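Local coordinates for thymidylate synthase 1 (Bacillus subtilis, PDB 1B02), which catalyses the reductive methylation of dUMP to dTMP, with 5,10-methylenetetrahydrofolate as methyl donor and reductant, supplying a precursor for DNA synthesis, at residues T29-D34 / Y224-D229; Y163-Y168 / L176-R181; D184-N189 / L273-A278. One frame throughout, in Å; residues are numbered along the deposited sequence.

In the fold
All three contacts border the bound nucleotide: contact 1 touches it through Tyr224, contacts 2 and 3 through Arg181 and Asp184 of one strand. Contacts 1 and 3 lie close together, their centres about 9 Å apart, and they interlock: their segments alternate along the sequence, and Ser33 and His227 of contact 1 both reach Glu276 of contact 3. Contact 2 sits apart, its centre about 28 Å from that of contact 1 and about 21 Å from that of contact 3, and it is nested in the loop that contact 1 closes. Strand 173-184 of the mixed sheet carries Arg181 to the phosphate and Asp184 to the folate, and helix 188-207 follows; the C-terminal residues help enclose the folate.

Contact 1. Residues T29-D34 / Y224-D229; sequences TKWDSD and YTRHID. With UFP (5-fluoro-2'-deoxyuridine-5'-monophosphate), chain B.
Arg226 lies flat on the indole of Trp31, guanidinium and ring planes only 5° apart. Its CZ stands 3.5 Å from the centroid of the five-membered ring, which meets the geometry of a cation-pi pair, and its CD lies 3.6 Å from the centroid of the six-membered ring as a CH-pi contact. One extended chain thus lies along one indole face over both rings; chi2 of 177° and chi3 of -169° keep it straight enough to do so. Beyond the ring the guanidinium meets Asp34 with its edge. Arg226 NH2 donates to Asp34 OD2 at 2.6 Å on the syn side of the carboxylate, but the two flat groups stand almost perpendicular, and the other two bonds of this salt bridge are weak. Asp34 OD1 is also hydrogen-bonded to Thr36 OG1. Glu276 is a second anionic partner, at Arg226 NH1, and probably helps fix the rotation of the guanidinium. The rim of the indole is occupied as well. Trp31 NE1 donates to a water at 2.7 Å, and the same water is hydrogen-bonded to Thr225 OG1. Trp31 turns an edge toward the face of His227 in an offset edge-to-face pair, while its CH2 packs 3.4 Å from Tyr224 CB, completing an aromatic cluster. Tyr224 carries the contact into the active site: its OH is hydrogen-bonded to O3' of the nucleotide at 2.8 Å, with Thr29 CG2 packed 3.4 Å from that same hydroxyl oxygen. In the fold, the loop between strands 20-21 and 40-50 is thereby fastened to the junction where strand 210-224 ends and helix 228-236 follows.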
loop_
_atom_site.group_PDB
_atom_site.type_symbol
_atom_site.label_atom_id
_atom_site.label_comp_id
_atom_site.label_asym_id
_atom_site.label_seq_id
_atom_site.Cartn_x
_atom_site.Cartn_y
_atom_site.Cartn_z
ATOM N N THR A 29 14.419 -5.815 12.911
ATOM C CA THR A 29 14.841 -4.554 12.323
ATOM C C THR A 29 15.986 -3.830 13.031
ATOM O O THR A 29 16.072 -3.816 14.259
ATOM C CB THR A 29 13.648 -3.595 12.228
ATOM O OG1 THR A 29 13.003 -3.514 13.505
ATOM C CG2 THR A 29 12.647 -4.096 11.196
ATOM N N LYS A 30 16.857 -3.226 12.228
ATOM C CA LYS A 30 18.001 -2.459 12.716
ATOM C C LYS A 30 17.945 -1.089 12.045
ATOM O O LYS A 30 17.546 -0.978 10.887
ATOM C CB LYS A 30 19.313 -3.151 12.344
ATOM C CG LYS A 30 19.245 -4.667 12.365
ATOM C CD LYS A 30 20.521 -5.267 12.933
ATOM C CE LYS A 30 20.595 -5.090 14.444
ATOM N NZ LYS A 30 20.723 -6.395 15.151
ATOM N N TRP A 31 18.344 -0.048 12.766
ATOM C CA TRP A 31 18.318 1.305 12.216
ATOM C C TRP A 31 19.304 1.495 11.066
ATOM O O TRP A 31 20.423 0.986 11.097
ATOM C CB TRP A 31 18.599 2.317 13.320
ATOM C CG TRP A 31 17.470 2.444 14.285
ATOM C CD1 TRP A 31 17.474 2.093 15.603
ATOM C CD2 TRP A 31 16.166 2.976 14.014
ATOM N NE1 TRP A 31 16.253 2.374 16.173
ATOM C CE2 TRP A 31 15.433 2.917 15.220
ATOM C CE3 TRP A 31 15.547 3.497 12.869
ATOM C CZ2 TRP A 31 14.109 3.362 15.316
ATOM C CZ3 TRP A 31 14.229 3.939 12.965
ATOM C CH2 TRP A 31 13.526 3.868 14.180
ATOM N N ASP A 32 18.871 2.240 10.052
ATOM C CA ASP A 32 19.682 2.505 8.867
ATOM C C ASP A 32 21.064 3.079 9.175
ATOM O O ASP A 32 22.068 2.624 8.626
ATOM C CB ASP A 32 18.934 3.459 7.930
ATOM C CG ASP A 32 19.348 3.300 6.477
ATOM O OD1 ASP A 32 19.975 2.274 6.135
ATOM O OD2 ASP A 32 19.042 4.206 5.673
ATOM N N SER A 33 21.113 4.078 10.050
ATOM C CA SER A 33 22.377 4.708 10.400
ATOM C C SER A 33 23.301 3.851 11.264
ATOM O O SER A 33 24.154 3.131 10.741
ATOM C CB SER A 33 22.123 6.049 11.094
ATOM O OG SER A 33 20.938 6.015 11.867
ATOM N N ASP A 34 23.126 3.922 12.582
ATOM C CA ASP A 34 23.971 3.185 13.522
ATOM C C ASP A 34 23.886 1.659 13.508
ATOM O O ASP A 34 24.742 0.986 14.083
ATOM C CB ASP A 34 23.717 3.683 14.944
ATOM C CG ASP A 34 22.252 3.886 15.233
ATOM O OD1 ASP A 34 21.468 2.941 15.012
ATOM O OD2 ASP A 34 21.886 4.992 15.681
ATOM N N TYR A 224 7.924 3.109 15.162
ATOM C CA TYR A 224 9.303 3.016 15.642
ATOM C C TYR A 224 9.653 4.162 16.595
ATOM O O TYR A 224 9.270 5.311 16.371
ATOM C CB TYR A 224 10.265 2.991 14.452
ATOM C CG TYR A 224 10.219 1.690 13.676
ATOM C CD1 TYR A 224 11.023 0.608 14.040
ATOM C CD2 TYR A 224 9.363 1.534 12.581
ATOM C CE1 TYR A 224 10.979 -0.597 13.336
ATOM C CE2 TYR A 224 9.312 0.333 11.870
ATOM C CZ TYR A 224 10.123 -0.727 12.253
ATOM O OH TYR A 224 10.089 -1.912 11.551
ATOM N N THR A 225 10.386 3.836 17.658
ATOM C CA THR A 225 10.775 4.805 18.686
ATOM C C THR A 225 11.298 6.162 18.214
ATOM O O THR A 225 10.913 7.199 18.755
ATOM C CB THR A 225 11.830 4.206 19.645
ATOM O OG1 THR A 225 12.907 3.643 18.887
ATOM C CG2 THR A 225 11.203 3.127 20.515
ATOM N N ARG A 226 12.173 6.162 17.215
ATOM C CA ARG A 226 12.746 7.408 16.713
ATOM C C ARG A 226 11.782 8.299 15.934
ATOM O O ARG A 226 12.126 9.428 15.586
ATOM C CB ARG A 226 13.965 7.102 15.843
ATOM C CG ARG A 226 15.171 6.635 16.636
ATOM C CD ARG A 226 16.321 6.267 15.720
ATOM N NE ARG A 226 17.388 5.588 16.445
ATOM C CZ ARG A 226 18.581 5.309 15.934
ATOM N NH1 ARG A 226 18.866 5.654 14.684
ATOM N NH2 ARG A 226 19.487 4.679 16.669
ATOM N N HIS A 227 10.578 7.802 15.667
ATOM C CA HIS A 227 9.592 8.569 14.914
ATOM C C HIS A 227 8.612 9.330 15.799
ATOM O O HIS A 227 7.966 10.276 15.343
ATOM C CB HIS A 227 8.792 7.645 13.988
ATOM C CG HIS A 227 9.624 6.913 12.980
ATOM N ND1 HIS A 227 9.116 5.900 12.194
ATOM C CD2 HIS A 227 10.923 7.050 12.621
ATOM C CE1 HIS A 227 10.064 5.444 11.396
ATOM N NE2 HIS A 227 11.171 6.125 11.634
ATOM N N ILE A 228 8.498 8.922 17.058
ATOM C CA ILE A 228 7.559 9.554 17.978
ATOM C C ILE A 228 7.564 11.082 17.951
ATOM O O ILE A 228 6.514 11.706 17.793
ATOM C CB ILE A 228 7.787 9.075 19.440
ATOM C CG1 ILE A 228 7.203 7.674 19.630
ATOM C CG2 ILE A 228 7.080 10.008 20.420
ATOM C CD1 ILE A 228 8.062 6.568 19.087
ATOM N N ASP A 229 8.739 11.683 18.102
ATOM C CA ASP A 229 8.848 13.136 18.113
ATOM C C ASP A 229 8.193 13.820 16.915
ATOM O O ASP A 229 7.377 14.725 17.081
ATOM C CB ASP A 229 10.318 13.547 18.208
ATOM C CG ASP A 229 10.852 13.458 19.624
ATOM O OD1 ASP A 229 10.048 13.587 20.572
ATOM O OD2 ASP A 229 12.073 13.257 19.790
HETATM N N1 UFP B . 5.969 -2.136 5.935
HETATM C C2 UFP B . 4.799 -1.361 5.748
HETATM N N3 UFP B . 4.165 -1.283 4.467
HETATM C C4 UFP B . 4.689 -1.823 3.229
HETATM C C5 UFP B . 6.235 -2.393 3.173
HETATM C C6 UFP B . 6.459 -3.066 4.698
HETATM O O2 UFP B . 4.407 -0.519 6.564
HETATM O O4 UFP B . 3.973 -2.006 2.234
HETATM F F5 UFP B . 6.488 -3.243 2.191
HETATM C "C1'" UFP B . 6.769 -2.146 7.207
HETATM C "C2'" UFP B . 6.143 -2.794 8.427
HETATM C "C3'" UFP B . 7.431 -3.115 9.177
HETATM C "C4'" UFP B . 8.484 -3.412 8.154
HETATM O "O3'" UFP B . 7.798 -1.991 9.953
HETATM O "O4'" UFP B . 8.087 -2.704 6.987
HETATM C "C5'" UFP B . 8.790 -4.859 7.700
HETATM O "O5'" UFP B . 9.358 -5.557 8.854
HETATM P P UFP B . 8.676 -6.888 9.360
HETATM O O1P UFP B . 8.815 -7.880 8.281
HETATM O O2P UFP B . 7.348 -6.577 9.842
HETATM O O3P UFP B . 9.563 -7.126 10.654
HETATM O O HOH W 1 14.797 1.657 18.333
#

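Contact 2. Residues Y163-Y168 / L176-R181; sequences YETQWY and LEVRAR. With UFP (5-fluoro-2'-deoxyuridine-5'-monophosphate), chain B.
Tyr163 and Arg179 lie side by side, and Arg179 NH1 donates to Tyr163 OH at 2.7 Å, with the hydroxyl oxygen near the guanidinium plane. Ring and guanidinium planes are 79° apart, so this is an edge-on polar contact rather than a stack. At the far end Tyr168 OH donates to Glu177 OE1; the separation of 2.5 Å is very short, and the carboxylate has a second partner in Asn217. Backbone bonds join the two strands: Gln166 N donates to Glu177 O at 2.8 Å and Glu177 N to Gln166 O at 3.0 Å, whereas Arg179 N reaches Glu164 O in a single bond. The axes of 163-168 and 176-180 run at 166° and approach to 4.6 Å, as expected for the antiparallel beta hairpin of strands 162-169 and 173-184, which forms part of the central mixed sheet. Apolar packing occupies the face bearing Thr165, Trp167, Leu176 and Val178, against which helix 188-207 lies. Leu176 CD1 sits over the centre of the six-membered ring of Trp167, 3.4 Å from its centroid, in a CH-pi contact. The leucine CG is anti to the backbone N (chi1 169°), which carries the methyl across to the neighbouring indole. With an alanine at Trp167, Leu176 CD1 would probably lose the ring face it rests on, and a gap would open toward Ile203 of that helix. Next along this face, Thr165 CG2 touches Val178 CG1 at 3.5 Å. Ligand binding falls to Arg181, where the strand turns a corner: NH1 and NH2 each donate to a different phosphate oxygen of the nucleotide, O2P and O1P, while NH2 also bonds to the carbonyl of Thr159.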
loop_
_atom_site.group_PDB
_atom_site.type_symbol
_atom_site.label_atom_id
_atom_site.label_comp_id
_atom_site.label_asym_id
_atom_site.label_seq_id
_atom_site.Cartn_x
_atom_site.Cartn_y
_atom_site.Cartn_z
ATOM N N TYR A 163 0.011 -7.924 1.993
ATOM C CA TYR A 163 0.045 -9.153 1.209
ATOM C C TYR A 163 -1.241 -9.631 0.548
ATOM O O TYR A 163 -1.199 -10.538 -0.283
ATOM C CB TYR A 163 0.567 -10.279 2.102
ATOM C CG TYR A 163 -0.368 -10.583 3.255
ATOM C CD1 TYR A 163 -0.414 -9.755 4.376
ATOM C CD2 TYR A 163 -1.246 -11.669 3.202
ATOM C CE1 TYR A 163 -1.316 -9.996 5.415
ATOM C CE2 TYR A 163 -2.150 -11.919 4.236
ATOM C CZ TYR A 163 -2.180 -11.078 5.337
ATOM O OH TYR A 163 -3.077 -11.315 6.356
ATOM N N GLU A 164 -2.380 -9.048 0.902
ATOM C CA GLU A 164 -3.633 -9.514 0.319
ATOM C C GLU A 164 -4.698 -8.446 0.114
ATOM O O GLU A 164 -4.686 -7.396 0.758
ATOM C CB GLU A 164 -4.220 -10.625 1.200
ATOM C CG GLU A 164 -4.770 -10.106 2.532
ATOM C CD GLU A 164 -5.444 -11.179 3.365
ATOM O OE1 GLU A 164 -5.775 -12.250 2.813
ATOM O OE2 GLU A 164 -5.645 -10.948 4.577
ATOM N N THR A 165 -5.622 -8.740 -0.796
ATOM C CA THR A 165 -6.748 -7.862 -1.091
ATOM C C THR A 165 -7.931 -8.739 -1.474
ATOM O O THR A 165 -7.756 -9.827 -2.026
ATOM C CB THR A 165 -6.478 -6.905 -2.289
ATOM O OG1 THR A 165 -6.708 -7.602 -3.520
ATOM C CG2 THR A 165 -5.057 -6.377 -2.264
ATOM N N GLN A 166 -9.131 -8.278 -1.151
ATOM C CA GLN A 166 -10.337 -8.998 -1.524
ATOM C C GLN A 166 -11.295 -7.979 -2.109
ATOM O O GLN A 166 -11.529 -6.922 -1.518
ATOM C CB GLN A 166 -10.989 -9.697 -0.331
ATOM C CG GLN A 166 -11.855 -10.873 -0.778
ATOM C CD GLN A 166 -12.656 -11.503 0.341
ATOM O OE1 GLN A 166 -12.300 -11.407 1.518
ATOM N NE2 GLN A 166 -13.751 -12.159 -0.026
ATOM N N TRP A 167 -11.835 -8.291 -3.280
ATOM C CA TRP A 167 -12.756 -7.387 -3.950
ATOM C C TRP A 167 -14.181 -7.915 -3.922
ATOM O O TRP A 167 -14.413 -9.116 -4.055
ATOM C CB TRP A 167 -12.321 -7.181 -5.400
ATOM C CG TRP A 167 -10.884 -6.803 -5.550
ATOM C CD1 TRP A 167 -9.798 -7.610 -5.368
ATOM C CD2 TRP A 167 -10.372 -5.518 -5.916
ATOM N NE1 TRP A 167 -8.640 -6.907 -5.598
ATOM C CE2 TRP A 167 -8.964 -5.619 -5.937
ATOM C CE3 TRP A 167 -10.968 -4.288 -6.230
ATOM C CZ2 TRP A 167 -8.140 -4.536 -6.260
ATOM C CZ3 TRP A 167 -10.148 -3.210 -6.551
ATOM C CH2 TRP A 167 -8.749 -3.344 -6.564
ATOM N N TYR A 168 -15.130 -7.003 -3.751
ATOM C CA TYR A 168 -16.539 -7.361 -3.725
ATOM C C TYR A 168 -17.321 -6.504 -4.711
ATOM O O TYR A 168 -17.170 -5.283 -4.742
ATOM C CB TYR A 168 -17.148 -7.148 -2.331
ATOM C CG TYR A 168 -16.293 -7.596 -1.170
ATOM C CD1 TYR A 168 -15.336 -6.745 -0.617
ATOM C CD2 TYR A 168 -16.459 -8.857 -0.605
ATOM C CE1 TYR A 168 -14.568 -7.142 0.473
ATOM C CE2 TYR A 168 -15.697 -9.263 0.483
ATOM C CZ TYR A 168 -14.755 -8.400 1.016
ATOM O OH TYR A 168 -13.999 -8.795 2.092
ATOM N N LEU A 176 -13.263 -2.673 -1.985
ATOM C CA LEU A 176 -11.941 -3.251 -1.802
ATOM C C LEU A 176 -11.531 -3.305 -0.343
ATOM O O LEU A 176 -11.659 -2.325 0.390
ATOM C CB LEU A 176 -10.898 -2.456 -2.591
ATOM C CG LEU A 176 -9.434 -2.793 -2.296
ATOM C CD1 LEU A 176 -9.098 -4.152 -2.865
ATOM C CD2 LEU A 176 -8.530 -1.728 -2.892
ATOM N N GLU A 177 -11.043 -4.469 0.068
ATOM C CA GLU A 177 -10.570 -4.672 1.429
ATOM C C GLU A 177 -9.148 -5.201 1.317
ATOM O O GLU A 177 -8.905 -6.216 0.659
ATOM C CB GLU A 177 -11.445 -5.688 2.165
ATOM C CG GLU A 177 -11.154 -5.791 3.659
ATOM C CD GLU A 177 -12.242 -6.527 4.425
ATOM O OE1 GLU A 177 -12.980 -7.315 3.802
ATOM O OE2 GLU A 177 -12.361 -6.320 5.652
ATOM N N VAL A 178 -8.200 -4.499 1.927
ATOM C CA VAL A 178 -6.812 -4.943 1.884
ATOM C C VAL A 178 -6.307 -5.131 3.303
ATOM O O VAL A 178 -6.836 -4.539 4.244
ATOM C CB VAL A 178 -5.898 -3.930 1.142
ATOM C CG1 VAL A 178 -6.345 -3.786 -0.302
ATOM C CG2 VAL A 178 -5.942 -2.593 1.830
ATOM N N ARG A 179 -5.292 -5.964 3.466
ATOM C CA ARG A 179 -4.759 -6.194 4.793
ATOM C C ARG A 179 -3.238 -6.155 4.841
ATOM O O ARG A 179 -2.552 -6.667 3.950
ATOM C CB ARG A 179 -5.259 -7.540 5.332
ATOM C CG ARG A 179 -4.643 -7.938 6.665
ATOM C CD ARG A 179 -5.490 -8.958 7.400
ATOM N NE ARG A 179 -5.246 -8.912 8.839
ATOM C CZ ARG A 179 -4.202 -9.480 9.437
ATOM N NH1 ARG A 179 -3.298 -10.140 8.721
ATOM N NH2 ARG A 179 -4.059 -9.378 10.752
ATOM N N ALA A 180 -2.729 -5.529 5.898
ATOM C CA ALA A 180 -1.299 -5.426 6.131
ATOM C C ALA A 180 -1.010 -6.216 7.405
ATOM O O ALA A 180 -1.619 -5.969 8.447
ATOM C CB ALA A 180 -0.898 -3.966 6.314
ATOM N N ARG A 181 -0.102 -7.181 7.316
ATOM C CA ARG A 181 0.258 -7.984 8.479
ATOM C C ARG A 181 1.115 -7.152 9.424
ATOM O O ARG A 181 1.063 -7.318 10.646
ATOM C CB ARG A 181 1.041 -9.224 8.043
ATOM C CG ARG A 181 2.311 -8.907 7.288
ATOM C CD ARG A 181 3.377 -9.964 7.497
ATOM N NE ARG A 181 4.583 -9.644 6.738
ATOM C CZ ARG A 181 5.604 -8.940 7.217
ATOM N NH1 ARG A 181 5.574 -8.481 8.461
ATOM N NH2 ARG A 181 6.655 -8.687 6.450
HETATM N N1 UFP B . 5.969 -2.136 5.935
HETATM C C2 UFP B . 4.799 -1.361 5.748
HETATM N N3 UFP B . 4.165 -1.283 4.467
HETATM C C4 UFP B . 4.689 -1.823 3.229
HETATM C C5 UFP B . 6.235 -2.393 3.173
HETATM C C6 UFP B . 6.459 -3.066 4.698
HETATM O O2 UFP B . 4.407 -0.519 6.564
HETATM O O4 UFP B . 3.973 -2.006 2.234
HETATM F F5 UFP B . 6.488 -3.243 2.191
HETATM C "C1'" UFP B . 6.769 -2.146 7.207
HETATM C "C2'" UFP B . 6.143 -2.794 8.427
HETATM C "C3'" UFP B . 7.431 -3.115 9.177
HETATM C "C4'" UFP B . 8.484 -3.412 8.154
HETATM O "O3'" UFP B . 7.798 -1.991 9.953
HETATM O "O4'" UFP B . 8.087 -2.704 6.987
HETATM C "C5'" UFP B . 8.790 -4.859 7.700
HETATM O "O5'" UFP B . 9.358 -5.557 8.854
HETATM P P UFP B . 8.676 -6.888 9.360
HETATM O O1P UFP B . 8.815 -7.880 8.281
HETATM O O2P UFP B . 7.348 -6.577 9.842
HETATM O O3P UFP B . 9.563 -7.126 10.654
#

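Contact 3. Residues D184-N189 / L273-A278; sequences DMALGN and LLFEVA. With C2F (5-methyl-5,6,7,8-tetrahydrofolic acid), chain C; UFP (5-fluoro-2'-deoxyuridine-5'-monophosphate), chain B.
Leu187 and Phe275 form the tightly packed part of the contact, their side chains running antiparallel alongside one another so that Leu187 CD1 stands 3.3 Å from Phe275 CB. Beside them Ala186 CB lies over one face of the phenyl ring, 3.9 Å from its centroid and displaced toward the rim, as a CH-pi contact. With CG anti to the carbonyl carbon (chi1 -70°), Phe275 presents that face to Ala186, while residues of helix 228-236, among them Leu231, also pack on its side chain. The packing is looser toward Val277, where Leu187 CD2 comes no closer to Val277 CB than 4.1 Å. Glu276, partly exposed, directs its CB away from 184-189, and its carboxylate is taken by Arg226 and Ser33. Polar bonding lies within 184-189 and to the ligands. Asp184 OD1 accepts from Leu187 N at 3.2 Å, an Asx motif in which the donor stands above the carboxylate plane; this probably steadies the carboxylate. Asp184 OD2 accepts from folate N3 at 2.8 Å, in a nearly straight bond. Ala278 O accepts from the folate NA2 at 2.9 Å, so both segments grip one pterin. Asp184 N meanwhile donates to O2 of the nucleotide at 2.7 Å. This joint hold on nucleotide and folate, with the C-terminal residues laid against the cofactor, is consistent with the closed ternary complex known for thymidylate synthases.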
loop_
_atom_site.group_PDB
_atom_site.type_symbol
_atom_site.label_atom_id
_atom_site.label_comp_id
_atom_site.label_asym_id
_atom_site.label_seq_id
_atom_site.Cartn_x
_atom_site.Cartn_y
_atom_site.Cartn_z
ATOM N N ASP A 184 4.294 0.051 9.213
ATOM C CA ASP A 184 5.147 1.112 9.755
ATOM C C ASP A 184 4.311 2.372 9.548
ATOM O O ASP A 184 4.290 2.946 8.459
ATOM C CB ASP A 184 6.455 1.181 8.954
ATOM C CG ASP A 184 7.311 2.397 9.301
ATOM O OD1 ASP A 184 6.838 3.313 10.012
ATOM O OD2 ASP A 184 8.473 2.431 8.843
ATOM N N MET A 185 3.612 2.786 10.599
ATOM C CA MET A 185 2.723 3.941 10.541
ATOM C C MET A 185 3.315 5.247 10.029
ATOM O O MET A 185 2.613 6.040 9.400
ATOM C CB MET A 185 2.092 4.170 11.915
ATOM C CG MET A 185 1.087 3.093 12.313
ATOM S SD MET A 185 -0.067 2.658 10.982
ATOM C CE MET A 185 -1.252 3.991 11.144
ATOM N N ALA A 186 4.596 5.478 10.288
ATOM C CA ALA A 186 5.226 6.716 9.845
ATOM C C ALA A 186 5.585 6.696 8.364
ATOM O O ALA A 186 5.265 7.628 7.632
ATOM C CB ALA A 186 6.471 6.997 10.681
ATOM N N LEU A 187 6.232 5.625 7.920
ATOM C CA LEU A 187 6.651 5.520 6.529
ATOM C C LEU A 187 5.687 4.790 5.593
ATOM O O LEU A 187 5.057 5.404 4.734
ATOM C CB LEU A 187 8.026 4.850 6.458
ATOM C CG LEU A 187 9.275 5.724 6.287
ATOM C CD1 LEU A 187 8.954 7.191 6.529
ATOM C CD2 LEU A 187 10.341 5.244 7.254
ATOM N N GLY A 188 5.580 3.476 5.761
ATOM C CA GLY A 188 4.723 2.673 4.904
ATOM C C GLY A 188 3.234 2.969 4.831
ATOM O O GLY A 188 2.679 3.065 3.738
ATOM N N ASN A 189 2.577 3.116 5.976
ATOM C CA ASN A 189 1.139 3.355 5.985
ATOM C C ASN A 189 0.639 4.447 5.043
ATOM O O ASN A 189 -0.216 4.186 4.196
ATOM C CB ASN A 189 0.648 3.643 7.405
ATOM C CG ASN A 189 -0.856 3.798 7.471
ATOM O OD1 ASN A 189 -1.371 4.891 7.706
ATOM N ND2 ASN A 189 -1.573 2.701 7.256
ATOM N N LEU A 273 8.427 15.730 6.429
ATOM C CA LEU A 273 8.939 15.250 7.705
ATOM C C LEU A 273 9.882 14.077 7.454
ATOM O O LEU A 273 9.573 13.176 6.675
ATOM C CB LEU A 273 7.781 14.799 8.603
ATOM C CG LEU A 273 7.373 15.636 9.821
ATOM C CD1 LEU A 273 8.182 16.920 9.892
ATOM C CD2 LEU A 273 5.890 15.945 9.735
ATOM N N LEU A 274 11.035 14.095 8.111
ATOM C CA LEU A 274 12.017 13.032 7.950
ATOM C C LEU A 274 11.776 11.905 8.943
ATOM O O LEU A 274 11.524 12.144 10.124
ATOM C CB LEU A 274 13.431 13.581 8.153
ATOM C CG LEU A 274 14.061 14.380 7.012
ATOM C CD1 LEU A 274 15.479 14.773 7.402
ATOM C CD2 LEU A 274 14.065 13.554 5.735
ATOM N N PHE A 275 11.853 10.674 8.454
ATOM C CA PHE A 275 11.669 9.494 9.289
ATOM C C PHE A 275 12.722 8.475 8.872
ATOM O O PHE A 275 12.759 8.053 7.717
ATOM C CB PHE A 275 10.274 8.894 9.088
ATOM C CG PHE A 275 9.164 9.736 9.644
ATOM C CD1 PHE A 275 8.981 9.852 11.017
ATOM C CD2 PHE A 275 8.297 10.413 8.793
ATOM C CE1 PHE A 275 7.949 10.627 11.537
ATOM C CE2 PHE A 275 7.259 11.193 9.305
ATOM C CZ PHE A 275 7.085 11.300 10.679
ATOM N N GLU A 276 13.587 8.093 9.804
ATOM C CA GLU A 276 14.623 7.119 9.495
ATOM C C GLU A 276 13.976 5.767 9.210
ATOM O O GLU A 276 12.975 5.406 9.833
ATOM C CB GLU A 276 15.593 6.996 10.668
ATOM C CG GLU A 276 16.906 6.331 10.309
ATOM C CD GLU A 276 17.815 6.177 11.504
ATOM O OE1 GLU A 276 17.730 7.019 12.426
ATOM O OE2 GLU A 276 18.610 5.215 11.520
ATOM N N VAL A 277 14.545 5.019 8.271
ATOM C CA VAL A 277 13.990 3.720 7.924
ATOM C C VAL A 277 14.704 2.567 8.619
ATOM O O VAL A 277 15.932 2.505 8.647
ATOM C CB VAL A 277 13.999 3.494 6.377
ATOM C CG1 VAL A 277 14.610 4.694 5.681
ATOM C CG2 VAL A 277 14.755 2.221 6.016
ATOM N N ALA A 278 13.917 1.662 9.190
ATOM C CA ALA A 278 14.458 0.491 9.864
ATOM C C ALA A 278 14.524 -0.612 8.815
ATOM O O ALA A 278 13.528 -0.906 8.154
ATOM C CB ALA A 278 13.548 0.078 11.012
HETATM N N1 C2F C . 10.835 -0.964 6.133
HETATM C C2 C2F C . 10.322 0.010 7.037
HETATM N NA2 C2F C . 10.818 0.144 8.339
HETATM N N3 C2F C . 9.144 0.712 6.744
HETATM C C4 C2F C . 8.462 0.546 5.466
HETATM O O4 C2F C . 7.386 1.067 5.192
HETATM C C4A C2F C . 9.004 -0.563 4.563
HETATM N N5 C2F C . 8.489 -0.811 3.199
HETATM C C6 C2F C . 9.335 -1.306 2.193
HETATM C C7 C2F C . 10.171 -2.452 2.701
HETATM N N8 C2F C . 10.701 -2.241 4.068
HETATM C C8A C2F C . 10.125 -1.326 4.969
HETATM C C9 C2F C . 10.219 -0.235 1.481
HETATM N N10 C2F C . 9.272 0.926 1.195
HETATM C C11 C2F C . 7.047 -0.985 2.913
HETATM C C12 C2F C . 10.100 4.996 2.433
HETATM C C13 C2F C . 11.012 3.937 2.749
HETATM C C14 C2F C . 10.745 2.603 2.407
HETATM C C15 C2F C . 9.474 2.244 1.804
HETATM C C16 C2F C . 8.493 3.293 1.617
HETATM C C17 C2F C . 8.810 4.620 1.874
HETATM C C C2F C . 10.462 6.479 2.612
HETATM O O C2F C . 11.653 6.748 2.938
HETATM N N C2F C . 9.399 7.417 2.475
HETATM C CA C2F C . 9.863 8.821 2.438
HETATM C CB C2F C . 9.819 9.255 0.951
HETATM C CG C2F C . 10.657 10.265 0.129
HETATM C CD C2F C . 10.845 9.706 -1.334
HETATM O OE1 C2F C . 11.764 8.833 -1.449
HETATM O OE2 C2F C . 10.275 10.338 -2.245
HETATM C CT C2F C . 8.949 9.599 3.371
HETATM O O1 C2F C . 7.732 9.342 3.187
HETATM O O2 C2F C . 9.491 10.394 4.154
HETATM N N1 UFP B . 5.969 -2.136 5.935
HETATM C C2 UFP B . 4.799 -1.361 5.748
HETATM N N3 UFP B . 4.165 -1.283 4.467
HETATM C C4 UFP B . 4.689 -1.823 3.229
HETATM C C5 UFP B . 6.235 -2.393 3.173
HETATM C C6 UFP B . 6.459 -3.066 4.698
HETATM O O2 UFP B . 4.407 -0.519 6.564
HETATM O O4 UFP B . 3.973 -2.006 2.234
HETATM F F5 UFP B . 6.488 -3.243 2.191
HETATM C "C1'" UFP B . 6.769 -2.146 7.207
HETATM C "C2'" UFP B . 6.143 -2.794 8.427
HETATM C "C3'" UFP B . 7.431 -3.115 9.177
HETATM C "C4'" UFP B . 8.484 -3.412 8.154
HETATM O "O3'" UFP B . 7.798 -1.991 9.953
HETATM O "O4'" UFP B . 8.087 -2.704 6.987
HETATM C "C5'" UFP B . 8.790 -4.859 7.700
HETATM O "O5'" UFP B . 9.358 -5.557 8.854
HETATM P P UFP B . 8.676 -6.888 9.360
HETATM O O1P UFP B . 8.815 -7.880 8.281
HETATM O O2P UFP B . 7.348 -6.577 9.842
HETATM O O3P UFP B . 9.563 -7.126 10.654
#